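Local coordinates for protein ribonucleotide monophosphatase NagD (Escherichia coli, PDB 2C4N) that dephosphorylates ribonucleoside monophosphates and probably a broad range of other phosphorylated compounds, using magnesium as a HAD-superfamily phosphatase, at residues A[9-14]-A[42-47]; A[50-55]-A[68-73]; A[46-51]-A[92-97]; A[72-77]-A[172-177]; A[18-23]-A[57-62]. One frame throughout, in Å; residues are numbered along the deposited sequence.

The five contacts illustrate how a HAD phosphatase builds its active site from strand ends and packs the neighbouring helices and loops around the sheet. Contact 1 joins the loops after strands 5-9 and 38-42 around the magnesium ion. Contact 2, with centres about 8 Å apart from it, packs helix 49-58 on strand 68-70 of the same parallel sheet. Contacts 3 and 5 engage the start and the end of that helix, with centres about 20 Å apart. Contact 4 uses helix 71-80, which it shares with contact 2, and reaches the chain returning from the second parallel sheet, where Lys-176 meets the phosphate of contact 1. Contacts 1 and 5 interleave along the sequence, whereas contact 4 closes last.

Contact 1 of 5, residues A[9-14]-A[42-47]; sequences DIDGVL and TNYPSQ. With MG (magnesium ion), chain B; PO4 (phosphate ion), chain D.
Phosphate oxygen O1 lies between the two loops and is approached from both. It belongs to a phosphate ion, probably from the crystallisation liquor, that sits where by similarity Asp-11, Thr-42 and Asn-43 bind substrate. The backbone N of Asp-11 donates to O1 at 3.2 Å and 164°, and Thr-42 OG1 lies 3.1 Å from the same O1, a bond that is not certain, since the hydroxyl proton could go to another acceptor. Beside it, the backbone N of Asn-43 holds phosphate O2 at 3.0 Å. Thr-42 carries OG1 anti to its own N (chi1 178°), on the phosphate side, where it also accepts from Tyr-44 N at 165° and closes an ST turn. Water 1 donates to Asp-11 OD2 at 2.8 Å and contacts Thr-42 OG1. Phosphate O4 meets the edge of the Tyr-44 ring, close to CD1 and CE1. Apart from these polar contacts, the Ile-10 CD1 methyl rests 4.0 Å from Thr-42 CB, the two side chains running at a slant. Magnesium binds Asp-9 OD2, the backbone O of Asp-11 and phosphate O3, each at 2.2 Å, with two waters and Asp-201 also at the site. Asp-11 OD1 forms a salt bridge with Arg-55, which by similarity orients Asp-11 for proton transfer. Asp-9 and Asp-11, with Val-13, fit the DxDx(T/V) motif at and just after the end of strand 5-9; facing Thr-42 on the neighbouring strand end, they make the phosphate and magnesium site of the HAD superfamily.

Contact 2 of 5, residues A[50-55]-A[68-73]; sequences QDLANR and FYTSAM
Leu-52 sets its CB squarely over one face of the Phe-68 ring, 3.4 Å from the centroid and only 9° off the normal, a textbook CH-pi contact. Phe-68 has CG anti to its carbonyl carbon (chi1 -64°), which carries the ring out from the strand against the helix. The similar torsion of Leu-52 (chi1 -74°) directs its branches along the ring, and CD1 continues past it to meet Thr-70 CG2 at 3.7 Å. Ala-53, one residue on, adds its CB 4.0 Å from Phe-68 CE1, and Phe-56 of the same helix meets the Phe-68 ring edge-to-face. An alanine in place of Phe-68 would probably open a gap beside the helix, depriving Leu-52 CB of the face it sits on and Phe-56 of its ring partner. Thr-70 divides its work: while CG2 packs against leucine, OG1 turns the other way and accepts from Met-73 N at 3.2 Å, with a weak second bond from Ala-72 N. Thr-70 N in turn points weakly at Met-73 SD, and the pair forms a capping box at the start of helix 71-80. Helix 49-58 thus packs on strand 68-70 within a beta-alpha-beta crossover that begins at strand 38-42.

Contact 3 of 5, residues A[46-51]-A[92-97]; sequences SQTGQD and EGALIH
Ala-94 presses its CB into a bend of the opposing backbone, and this single methyl is the tight heart of the contact. It lies 3.7 Å from Ser-46 O and 3.9 Å from Gln-47 O, with Thr-48 CG2 completing the seat at 4.0 Å. The methyl therefore meets two carbonyl oxygens and one other methyl. The rotamer that puts Thr-48 OG1 in the capping position also turns CG2 to the alanine. At chi1 62° OG1 sits between the backbone N and the carbonyl carbon and accepts from Asp-51 N at 3.0 Å. Asp-51 OD2 returns the favour by taking Thr-48 N in a nearly straight bond (174°), on its anti side and 34° out of the carboxylate plane. This reciprocal capping box fixes the first turn of helix 49-58 and, with it, the position of the threonine methyl. The other side of the contact is looser and wetter. Ser-46 and Glu-92, both exposed, do not touch but are spanned by water 4, which is 2.9 Å from Ser-46 OG and has only a weak, long bond to Glu-92 O. Gly-93, the N-cap residue of the second helix, adopts positive phi there. Helix 94-101 thus starts beside the start of helix 49-58, while its Leu-95 and Ile-96 pack on Val-89 of strand 86-90 and Leu-95 also touches Ala-72 of helix 71-80.

Contact 4 of 5, residues A[72-77]-A[172-177]; sequences AMATAD and FYVGKP. With PO4 (phosphate ion), chain C; PO4 (phosphate ion), chain D.
No ring enters the meeting of Val-174 with Ala-74 and Thr-75; the flat groups nearby face elsewhere, Phe-172 against the ring of Phe-78 with planes about 25° apart and on Pro-234 of the second subunit, Tyr-173 packing on Pro-145. What crosses is a fork of methyls. Val-174 places CG1 anti to its N (chi1 175°), and its two branches meet neighbouring residues of the helix: CG1 meets Ala-74 CB at 3.7 Å, while CG2 lies 3.5 Å from Thr-75 OG1. That hydroxyl has its own partner within the helix, Ser-71 O, so its approach to CG2 is packing. In fold terms, helix 71-80 belongs to the HAD core, whereas residues 172-177 lead back from strand 172-173, an edge strand of the second parallel sheet within this chain, consistent with a C2-type cap inserted into the core. An alanine at Val-174 would probably leave Ala-74 CB and Thr-75 facing a gap, weakening the packing between helix and returning chain. Lys-176, which binds substrate by similarity, bends at chi3 (-72°) and sends NZ to two phosphate ions, probably from the crystallisation liquor, 2.9 Å from O4 of one (chain C) and 2.9 Å from O2 of the other (chain D). Asp-9 and Asp-206 form salt bridges with the same ammonium group.

Contact 5 of 5, residues A[18-23]-A[57-62]; sequences NVAVPG and ATAGVD
Ala-20 lays its CB against two apolar neighbours, 3.7 Å from Val-61 CG2 and 4.1 Å from Ala-59 CB. Val-61 provides that branch by holding CG1 anti to its backbone N (chi1 -176°), which puts CG2 beside the N and facing the alanine. The second methyl of the contact, Ala-59 CB, also lies 3.5 Å from the backbone O of Asn-18. A Schellman motif sets this surface. Gly-60, with phi at 93°, ends helix 49-58 as two bonds run back into its last turn, one of them Gly-60 N to Ala-57 O at 2.9 Å; the chain then swings round to bring Val-61 in beside Ala-59. Strand 19-20, on the other side, pairs antiparallel with strand 15-16 in a small hairpin just after the loop 9-14 that binds magnesium, consistent with the flap of HAD enzymes. Met-15 of that hairpin touches Ala-20 and Ala-59 alike, and Val-61 also leans on Phe-56. A water joins the two main chains: water 5 accepts from Ala-20 N at 3.0 Å and donates to Ala-59 O at 2.7 Å, giving both main-chain atoms a partner at the margin of the methyl cluster.

Contact 1 of 5, residues A[9-14]-A[42-47]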
# COMPACT_ATOMS: atom_id res chain seq x y z
N ASP A 9 -26.45 12.29 7.18
CA ASP A 9 -25.94 10.97 7.48
C ASP A 9 -26.71 10.39 8.66
O ASP A 9 -27.20 11.13 9.52
CB ASP A 9 -24.45 11.04 7.79
CG ASP A 9 -23.89 9.71 8.19
OD1 ASP A 9 -23.99 8.76 7.39
OD2 ASP A 9 -23.38 9.63 9.32
N ILE A 10 -26.80 9.06 8.73
CA ILE A 10 -27.54 8.41 9.80
C ILE A 10 -26.76 8.06 11.06
O ILE A 10 -26.97 8.66 12.11
CB ILE A 10 -28.25 7.14 9.26
CG1 ILE A 10 -29.35 7.56 8.28
CG2 ILE A 10 -28.83 6.31 10.41
CD1 ILE A 10 -30.00 6.40 7.53
N ASP A 11 -25.86 7.09 10.95
CA ASP A 11 -25.10 6.64 12.11
C ASP A 11 -24.13 7.66 12.69
O ASP A 11 -23.31 8.22 11.98
CB ASP A 11 -24.38 5.34 11.77
CG ASP A 11 -25.37 4.22 11.46
OD1 ASP A 11 -26.15 3.87 12.36
OD2 ASP A 11 -25.36 3.71 10.32
N GLY A 12 -24.24 7.90 14.00
CA GLY A 12 -23.37 8.87 14.65
C GLY A 12 -23.89 10.29 14.52
O GLY A 12 -23.27 11.23 15.02
N VAL A 13 -25.02 10.44 13.85
CA VAL A 13 -25.64 11.74 13.63
C VAL A 13 -27.09 11.75 14.11
O VAL A 13 -27.48 12.58 14.94
CB VAL A 13 -25.62 12.11 12.13
CG1 VAL A 13 -26.31 13.46 11.91
CG2 VAL A 13 -24.18 12.16 11.61
N LEU A 14 -27.88 10.81 13.60
CA LEU A 14 -29.29 10.71 13.96
C LEU A 14 -29.53 9.53 14.88
O LEU A 14 -30.42 9.55 15.74
CB LEU A 14 -30.14 10.56 12.70
CG LEU A 14 -30.09 11.74 11.72
CD1 LEU A 14 -30.90 11.43 10.46
CD2 LEU A 14 -30.64 12.98 12.40
N THR A 42 -26.89 6.45 4.31
CA THR A 42 -26.10 5.49 5.05
C THR A 42 -25.26 4.69 4.07
O THR A 42 -25.73 4.31 3.00
CB THR A 42 -26.93 4.51 5.90
OG1 THR A 42 -26.04 3.59 6.54
CG2 THR A 42 -27.93 3.73 5.05
N ASN A 43 -24.01 4.44 4.44
CA ASN A 43 -23.09 3.70 3.59
C ASN A 43 -23.36 2.21 3.61
O ASN A 43 -22.84 1.48 2.77
CB ASN A 43 -21.66 3.96 4.04
CG ASN A 43 -20.83 4.59 2.95
OD1 ASN A 43 -21.35 5.37 2.14
ND2 ASN A 43 -19.54 4.29 2.93
N TYR A 44 -24.16 1.74 4.57
CA TYR A 44 -24.43 0.32 4.65
C TYR A 44 -25.60 -0.12 3.78
O TYR A 44 -26.61 0.57 3.67
CB TYR A 44 -24.57 -0.09 6.13
CG TYR A 44 -23.25 0.10 6.86
CD1 TYR A 44 -22.91 1.32 7.45
CD2 TYR A 44 -22.28 -0.92 6.88
CE1 TYR A 44 -21.66 1.53 8.03
CE2 TYR A 44 -21.03 -0.71 7.46
CZ TYR A 44 -20.72 0.51 8.03
OH TYR A 44 -19.47 0.72 8.59
N PRO A 45 -25.44 -1.26 3.11
CA PRO A 45 -26.41 -1.86 2.19
C PRO A 45 -27.39 -2.89 2.69
O PRO A 45 -28.19 -3.40 1.90
CB PRO A 45 -25.50 -2.48 1.14
CG PRO A 45 -24.41 -3.08 2.03
CD PRO A 45 -24.15 -1.98 3.04
N SER A 46 -27.36 -3.21 3.98
CA SER A 46 -28.24 -4.26 4.51
C SER A 46 -29.72 -3.95 4.71
O SER A 46 -30.55 -4.85 4.60
CB SER A 46 -27.67 -4.78 5.83
OG SER A 46 -26.36 -5.30 5.68
N GLN A 47 -30.07 -2.69 4.97
CA GLN A 47 -31.47 -2.39 5.24
C GLN A 47 -32.25 -1.75 4.10
O GLN A 47 -31.70 -1.00 3.31
CB GLN A 47 -31.56 -1.50 6.48
CG GLN A 47 -30.95 -2.13 7.73
CD GLN A 47 -31.15 -1.30 8.99
OE1 GLN A 47 -30.50 -0.27 9.18
NE2 GLN A 47 -32.05 -1.74 9.85
MG MG B . -21.89 8.26 10.28
P PO4 D . -23.36 5.64 8.14
O1 PO4 D . -24.80 5.97 8.17
O2 PO4 D . -22.81 5.90 6.79
O3 PO4 D . -22.65 6.48 9.13
O4 PO4 D . -23.17 4.21 8.49
O HOH W 1 -27.74 2.97 9.12
O HOH W 2 -20.33 8.82 8.66
O HOH W 3 -20.36 7.07 11.58

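Contact 2 of 5, residues A[50-55]-A[68-73]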
# COMPACT_ATOMS: atom_id res chain seq x y z
N GLN A 50 -37.88 0.58 4.30
CA GLN A 50 -38.86 0.27 5.32
C GLN A 50 -38.20 -0.19 6.59
O GLN A 50 -38.63 0.15 7.65
CB GLN A 50 -39.90 -0.74 4.82
CG GLN A 50 -41.12 -0.92 5.70
CD GLN A 50 -41.97 0.35 5.84
OE1 GLN A 50 -42.71 0.71 4.93
NE2 GLN A 50 -41.85 1.02 6.97
N ASP A 51 -37.14 -0.96 6.46
CA ASP A 51 -36.41 -1.44 7.64
C ASP A 51 -35.90 -0.23 8.41
O ASP A 51 -35.99 -0.17 9.64
CB ASP A 51 -35.18 -2.29 7.25
CG ASP A 51 -35.55 -3.64 6.67
OD1 ASP A 51 -36.61 -4.19 7.04
OD2 ASP A 51 -34.75 -4.16 5.86
N LEU A 52 -35.34 0.73 7.68
CA LEU A 52 -34.80 1.93 8.30
C LEU A 52 -35.89 2.76 8.95
O LEU A 52 -35.69 3.29 10.04
CB LEU A 52 -34.04 2.76 7.26
CG LEU A 52 -32.68 2.15 6.89
CD1 LEU A 52 -32.14 2.80 5.62
CD2 LEU A 52 -31.72 2.33 8.05
N ALA A 53 -37.03 2.88 8.29
CA ALA A 53 -38.14 3.65 8.85
C ALA A 53 -38.62 2.98 10.14
O ALA A 53 -38.95 3.66 11.11
CB ALA A 53 -39.29 3.75 7.84
N ASN A 54 -38.69 1.67 10.13
CA ASN A 54 -39.06 0.96 11.31
C ASN A 54 -38.07 1.11 12.47
O ASN A 54 -38.44 1.28 13.58
CB ASN A 54 -39.32 -0.49 11.02
CG ASN A 54 -40.52 -0.70 10.16
OD1 ASN A 54 -41.27 0.20 9.97
ND2 ASN A 54 -40.69 -1.89 9.66
N ARG A 55 -36.79 1.05 12.12
CA ARG A 55 -35.73 1.24 13.10
C ARG A 55 -35.84 2.63 13.73
O ARG A 55 -35.73 2.78 14.95
CB ARG A 55 -34.37 1.08 12.41
CG ARG A 55 -33.16 1.44 13.27
CD ARG A 55 -31.89 1.38 12.44
NE ARG A 55 -30.74 1.97 13.12
CZ ARG A 55 -29.62 2.32 12.49
NH1 ARG A 55 -29.50 2.13 11.18
NH2 ARG A 55 -28.61 2.87 13.17
N PHE A 68 -34.98 7.62 2.91
CA PHE A 68 -33.75 6.85 3.03
C PHE A 68 -33.05 6.52 1.72
O PHE A 68 -33.68 6.25 0.70
CB PHE A 68 -34.00 5.54 3.80
CG PHE A 68 -34.42 5.75 5.21
CD1 PHE A 68 -35.77 5.73 5.57
CD2 PHE A 68 -33.47 6.05 6.19
CE1 PHE A 68 -36.17 6.01 6.88
CE2 PHE A 68 -33.86 6.32 7.50
CZ PHE A 68 -35.21 6.31 7.84
N TYR A 69 -31.72 6.57 1.76
CA TYR A 69 -30.91 6.25 0.58
C TYR A 69 -29.68 5.51 1.09
O TYR A 69 -28.88 6.07 1.83
CB TYR A 69 -30.50 7.53 -0.16
CG TYR A 69 -30.09 7.29 -1.59
CD1 TYR A 69 -30.95 6.63 -2.48
CD2 TYR A 69 -28.86 7.73 -2.07
CE1 TYR A 69 -30.58 6.41 -3.81
CE2 TYR A 69 -28.48 7.52 -3.40
CZ TYR A 69 -29.35 6.86 -4.26
OH TYR A 69 -28.98 6.64 -5.58
N THR A 70 -29.56 4.24 0.72
CA THR A 70 -28.44 3.42 1.15
C THR A 70 -27.49 3.17 -0.01
O THR A 70 -27.81 3.45 -1.16
CB THR A 70 -28.91 2.05 1.65
OG1 THR A 70 -29.34 1.27 0.53
CG2 THR A 70 -30.09 2.21 2.62
N SER A 71 -26.32 2.61 0.30
CA SER A 71 -25.34 2.31 -0.73
C SER A 71 -25.87 1.22 -1.66
O SER A 71 -25.36 1.06 -2.77
CB SER A 71 -24.01 1.85 -0.10
OG SER A 71 -24.19 0.71 0.71
N ALA A 72 -26.87 0.47 -1.21
CA ALA A 72 -27.45 -0.59 -2.04
C ALA A 72 -28.34 0.05 -3.10
O ALA A 72 -28.31 -0.33 -4.27
CB ALA A 72 -28.26 -1.58 -1.19
N MET A 73 -29.13 1.03 -2.68
CA MET A 73 -30.01 1.75 -3.59
C MET A 73 -29.16 2.52 -4.59
O MET A 73 -29.45 2.55 -5.78
CB MET A 73 -30.88 2.73 -2.79
CG MET A 73 -31.79 2.04 -1.78
SD MET A 73 -32.68 3.24 -0.79
CE MET A 73 -33.58 2.18 0.35

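Contact 3 of 5, residues A[46-51]-A[92-97]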
# COMPACT_ATOMS: atom_id res chain seq x y z
N SER A 46 -27.36 -3.21 3.98
CA SER A 46 -28.24 -4.26 4.51
C SER A 46 -29.72 -3.95 4.71
O SER A 46 -30.55 -4.85 4.60
CB SER A 46 -27.67 -4.78 5.83
OG SER A 46 -26.36 -5.30 5.68
N GLN A 47 -30.07 -2.69 4.97
CA GLN A 47 -31.47 -2.39 5.24
C GLN A 47 -32.25 -1.75 4.10
O GLN A 47 -31.70 -1.00 3.31
CB GLN A 47 -31.56 -1.50 6.48
CG GLN A 47 -30.95 -2.13 7.73
CD GLN A 47 -31.15 -1.30 8.99
OE1 GLN A 47 -30.50 -0.27 9.18
NE2 GLN A 47 -32.05 -1.74 9.85
N THR A 48 -33.54 -2.07 4.03
CA THR A 48 -34.42 -1.49 3.01
C THR A 48 -34.92 -0.18 3.61
O THR A 48 -34.73 0.06 4.81
CB THR A 48 -35.65 -2.37 2.75
OG1 THR A 48 -36.42 -2.48 3.96
CG2 THR A 48 -35.24 -3.77 2.30
N GLY A 49 -35.56 0.64 2.80
CA GLY A 49 -36.09 1.89 3.31
C GLY A 49 -37.07 1.63 4.44
O GLY A 49 -37.08 2.33 5.45
N GLN A 50 -37.88 0.58 4.30
CA GLN A 50 -38.86 0.27 5.32
C GLN A 50 -38.20 -0.19 6.59
O GLN A 50 -38.63 0.15 7.65
CB GLN A 50 -39.90 -0.74 4.82
CG GLN A 50 -41.12 -0.92 5.70
CD GLN A 50 -41.97 0.35 5.84
OE1 GLN A 50 -42.71 0.71 4.93
NE2 GLN A 50 -41.85 1.02 6.97
N ASP A 51 -37.14 -0.96 6.46
CA ASP A 51 -36.41 -1.44 7.64
C ASP A 51 -35.90 -0.23 8.41
O ASP A 51 -35.99 -0.17 9.64
CB ASP A 51 -35.18 -2.29 7.25
CG ASP A 51 -35.55 -3.64 6.67
OD1 ASP A 51 -36.61 -4.19 7.04
OD2 ASP A 51 -34.75 -4.16 5.86
N GLU A 92 -26.63 -10.05 0.05
CA GLU A 92 -27.93 -10.63 0.35
C GLU A 92 -28.94 -9.57 0.73
O GLU A 92 -28.58 -8.42 0.98
CB GLU A 92 -27.79 -11.64 1.50
CG GLU A 92 -27.40 -10.99 2.85
CD GLU A 92 -27.03 -12.01 3.92
OE1 GLU A 92 -27.35 -13.21 3.75
OE2 GLU A 92 -26.41 -11.62 4.94
N GLY A 93 -30.21 -9.96 0.75
CA GLY A 93 -31.27 -9.05 1.13
C GLY A 93 -31.55 -7.86 0.24
O GLY A 93 -31.78 -8.00 -0.96
N ALA A 94 -31.55 -6.68 0.86
CA ALA A 94 -31.84 -5.42 0.19
C ALA A 94 -31.18 -5.23 -1.17
O ALA A 94 -31.86 -4.92 -2.15
CB ALA A 94 -31.47 -4.26 1.11
N LEU A 95 -29.86 -5.40 -1.23
CA LEU A 95 -29.13 -5.24 -2.48
C LEU A 95 -29.68 -6.13 -3.59
O LEU A 95 -29.87 -5.69 -4.73
CB LEU A 95 -27.65 -5.54 -2.28
CG LEU A 95 -26.78 -5.49 -3.54
CD1 LEU A 95 -26.78 -4.08 -4.12
CD2 LEU A 95 -25.35 -5.93 -3.21
N ILE A 96 -29.92 -7.40 -3.26
CA ILE A 96 -30.43 -8.35 -4.24
C ILE A 96 -31.76 -7.89 -4.83
O ILE A 96 -31.94 -7.88 -6.05
CB ILE A 96 -30.63 -9.75 -3.61
CG1 ILE A 96 -29.30 -10.28 -3.07
CG2 ILE A 96 -31.20 -10.72 -4.65
CD1 ILE A 96 -28.25 -10.56 -4.14
N HIS A 97 -32.70 -7.51 -3.97
CA HIS A 97 -34.00 -7.06 -4.43
C HIS A 97 -33.90 -5.80 -5.29
O HIS A 97 -34.59 -5.67 -6.30
CB HIS A 97 -34.92 -6.80 -3.24
CG HIS A 97 -36.36 -6.62 -3.63
ND1 HIS A 97 -37.11 -7.64 -4.16
CD2 HIS A 97 -37.16 -5.53 -3.59
CE1 HIS A 97 -38.32 -7.18 -4.45
NE2 HIS A 97 -38.37 -5.91 -4.11
O HOH W 4 -26.74 -7.41 3.70

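Contact 4 of 5, residues A[72-77]-A[172-177]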
# COMPACT_ATOMS: atom_id res chain seq x y z
N ALA A 72 -26.87 0.47 -1.21
CA ALA A 72 -27.45 -0.59 -2.04
C ALA A 72 -28.34 0.05 -3.10
O ALA A 72 -28.31 -0.33 -4.27
CB ALA A 72 -28.26 -1.58 -1.19
N MET A 73 -29.13 1.03 -2.68
CA MET A 73 -30.01 1.75 -3.59
C MET A 73 -29.16 2.52 -4.59
O MET A 73 -29.45 2.55 -5.78
CB MET A 73 -30.88 2.73 -2.79
CG MET A 73 -31.79 2.04 -1.78
SD MET A 73 -32.68 3.24 -0.79
CE MET A 73 -33.58 2.18 0.35
N ALA A 74 -28.10 3.15 -4.09
CA ALA A 74 -27.19 3.93 -4.93
C ALA A 74 -26.50 3.03 -5.95
O ALA A 74 -26.31 3.43 -7.10
CB ALA A 74 -26.15 4.64 -4.06
N THR A 75 -26.14 1.82 -5.53
CA THR A 75 -25.49 0.88 -6.44
C THR A 75 -26.46 0.46 -7.54
O THR A 75 -26.09 0.37 -8.71
CB THR A 75 -25.01 -0.38 -5.68
OG1 THR A 75 -23.98 -0.00 -4.75
CG2 THR A 75 -24.47 -1.41 -6.66
N ALA A 76 -27.72 0.23 -7.17
CA ALA A 76 -28.73 -0.15 -8.15
C ALA A 76 -28.92 1.00 -9.13
O ALA A 76 -29.03 0.79 -10.34
CB ALA A 76 -30.06 -0.49 -7.46
N ASP A 77 -28.97 2.23 -8.61
CA ASP A 77 -29.15 3.41 -9.46
C ASP A 77 -27.97 3.57 -10.40
O ASP A 77 -28.13 3.99 -11.54
CB ASP A 77 -29.30 4.67 -8.61
CG ASP A 77 -30.69 4.82 -8.01
OD1 ASP A 77 -31.64 4.23 -8.56
OD2 ASP A 77 -30.83 5.53 -7.00
N PHE A 172 -14.91 -0.38 -7.80
CA PHE A 172 -15.33 1.00 -7.75
C PHE A 172 -16.31 0.97 -6.58
O PHE A 172 -17.31 0.25 -6.63
CB PHE A 172 -16.09 1.39 -9.02
CG PHE A 172 -16.74 2.74 -8.95
CD1 PHE A 172 -15.97 3.90 -9.05
CD2 PHE A 172 -18.10 2.86 -8.72
CE1 PHE A 172 -16.56 5.16 -8.93
CE2 PHE A 172 -18.70 4.11 -8.60
CZ PHE A 172 -17.93 5.26 -8.71
N TYR A 173 -16.00 1.71 -5.52
CA TYR A 173 -16.88 1.77 -4.35
C TYR A 173 -17.91 2.86 -4.61
O TYR A 173 -17.55 4.00 -4.91
CB TYR A 173 -16.09 2.09 -3.08
CG TYR A 173 -15.29 0.92 -2.54
CD1 TYR A 173 -13.90 0.90 -2.63
CD2 TYR A 173 -15.92 -0.16 -1.93
CE1 TYR A 173 -13.15 -0.17 -2.13
CE2 TYR A 173 -15.19 -1.23 -1.43
CZ TYR A 173 -13.81 -1.23 -1.52
OH TYR A 173 -13.10 -2.30 -1.02
N VAL A 174 -19.18 2.50 -4.50
CA VAL A 174 -20.26 3.45 -4.76
C VAL A 174 -20.49 4.42 -3.60
O VAL A 174 -20.80 5.59 -3.82
CB VAL A 174 -21.58 2.69 -5.05
CG1 VAL A 174 -22.74 3.67 -5.19
CG2 VAL A 174 -21.43 1.86 -6.33
N GLY A 175 -20.33 3.94 -2.37
CA GLY A 175 -20.57 4.79 -1.21
C GLY A 175 -19.49 5.79 -0.86
O GLY A 175 -18.46 5.89 -1.54
N LYS A 176 -19.72 6.55 0.21
CA LYS A 176 -18.76 7.55 0.69
C LYS A 176 -17.44 6.83 0.93
O LYS A 176 -17.43 5.66 1.32
CB LYS A 176 -19.24 8.17 2.01
CG LYS A 176 -20.58 8.89 1.94
CD LYS A 176 -21.08 9.24 3.34
CE LYS A 176 -21.55 7.99 4.09
NZ LYS A 176 -21.73 8.25 5.55
N PRO A 177 -16.30 7.52 0.77
CA PRO A 177 -16.08 8.93 0.40
C PRO A 177 -16.24 9.29 -1.08
O PRO A 177 -15.97 10.43 -1.47
CB PRO A 177 -14.66 9.19 0.90
CG PRO A 177 -13.99 7.88 0.63
CD PRO A 177 -15.02 6.87 1.10
P PO4 C . -19.02 5.76 7.08
O1 PO4 C . -20.26 4.99 7.35
O2 PO4 C . -18.14 5.73 8.27
O3 PO4 C . -18.31 5.15 5.93
O4 PO4 C . -19.37 7.16 6.75
P PO4 D . -23.36 5.64 8.14
O1 PO4 D . -24.80 5.97 8.17
O2 PO4 D . -22.81 5.90 6.79
O3 PO4 D . -22.65 6.48 9.13
O4 PO4 D . -23.17 4.21 8.49

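Contact 5 of 5, residues A[18-23]-A[57-62]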
# COMPACT_ATOMS: atom_id res chain seq x y z
N ASN A 18 -29.40 1.57 17.66
CA ASN A 18 -30.83 1.59 17.68
C ASN A 18 -31.50 2.63 18.56
O ASN A 18 -32.69 2.65 18.70
CB ASN A 18 -31.38 0.18 17.78
CG ASN A 18 -30.99 -0.70 16.59
OD1 ASN A 18 -30.83 -0.25 15.47
ND2 ASN A 18 -30.87 -1.97 16.84
N VAL A 19 -30.68 3.55 19.03
CA VAL A 19 -31.10 4.64 19.90
C VAL A 19 -30.91 5.97 19.18
O VAL A 19 -29.85 6.25 18.64
CB VAL A 19 -30.29 4.66 21.21
CG1 VAL A 19 -30.69 5.85 22.06
CG2 VAL A 19 -30.52 3.37 21.99
N ALA A 20 -31.95 6.80 19.19
CA ALA A 20 -31.88 8.09 18.53
C ALA A 20 -31.01 9.08 19.29
O ALA A 20 -30.93 9.04 20.52
CB ALA A 20 -33.27 8.68 18.35
N VAL A 21 -30.35 9.96 18.55
CA VAL A 21 -29.53 10.99 19.16
C VAL A 21 -30.50 12.06 19.63
O VAL A 21 -31.40 12.46 18.88
CB VAL A 21 -28.55 11.61 18.13
CG1 VAL A 21 -27.85 12.82 18.74
CG2 VAL A 21 -27.53 10.56 17.69
N PRO A 22 -30.36 12.54 20.87
CA PRO A 22 -31.27 13.57 21.38
C PRO A 22 -31.40 14.75 20.41
O PRO A 22 -30.39 15.31 19.98
CB PRO A 22 -30.63 13.97 22.70
CG PRO A 22 -30.04 12.67 23.18
CD PRO A 22 -29.40 12.13 21.91
N GLY A 23 -32.63 15.11 20.07
CA GLY A 23 -32.86 16.22 19.16
C GLY A 23 -33.05 15.82 17.70
O GLY A 23 -33.47 16.65 16.89
N ALA A 57 -38.58 4.59 13.78
CA ALA A 57 -39.84 4.66 14.51
C ALA A 57 -39.73 3.96 15.87
O ALA A 57 -40.26 4.43 16.87
CB ALA A 57 -40.96 4.05 13.69
N THR A 58 -39.03 2.83 15.89
CA THR A 58 -38.84 2.09 17.13
C THR A 58 -38.07 2.98 18.12
O THR A 58 -38.28 2.90 19.34
CB THR A 58 -38.03 0.80 16.89
OG1 THR A 58 -38.75 -0.07 16.01
CG2 THR A 58 -37.76 0.07 18.20
N ALA A 59 -37.20 3.83 17.58
CA ALA A 59 -36.39 4.73 18.39
C ALA A 59 -37.12 6.03 18.70
O ALA A 59 -36.57 6.92 19.34
CB ALA A 59 -35.07 5.02 17.68
N GLY A 60 -38.35 6.16 18.21
CA GLY A 60 -39.12 7.36 18.47
C GLY A 60 -39.03 8.46 17.43
O GLY A 60 -39.51 9.56 17.67
N VAL A 61 -38.42 8.18 16.28
CA VAL A 61 -38.30 9.18 15.22
C VAL A 61 -39.13 8.74 14.01
O VAL A 61 -38.89 7.68 13.43
CB VAL A 61 -36.83 9.34 14.76
CG1 VAL A 61 -36.74 10.46 13.73
CG2 VAL A 61 -35.93 9.64 15.95
N ASP A 62 -40.12 9.55 13.65
CA ASP A 62 -40.99 9.21 12.53
C ASP A 62 -40.69 9.94 11.22
O ASP A 62 -40.79 11.16 11.14
CB ASP A 62 -42.45 9.46 12.90
CG ASP A 62 -42.90 8.65 14.10
OD1 ASP A 62 -42.43 7.50 14.26
OD2 ASP A 62 -43.73 9.15 14.88
O HOH W 5 -34.42 6.47 20.84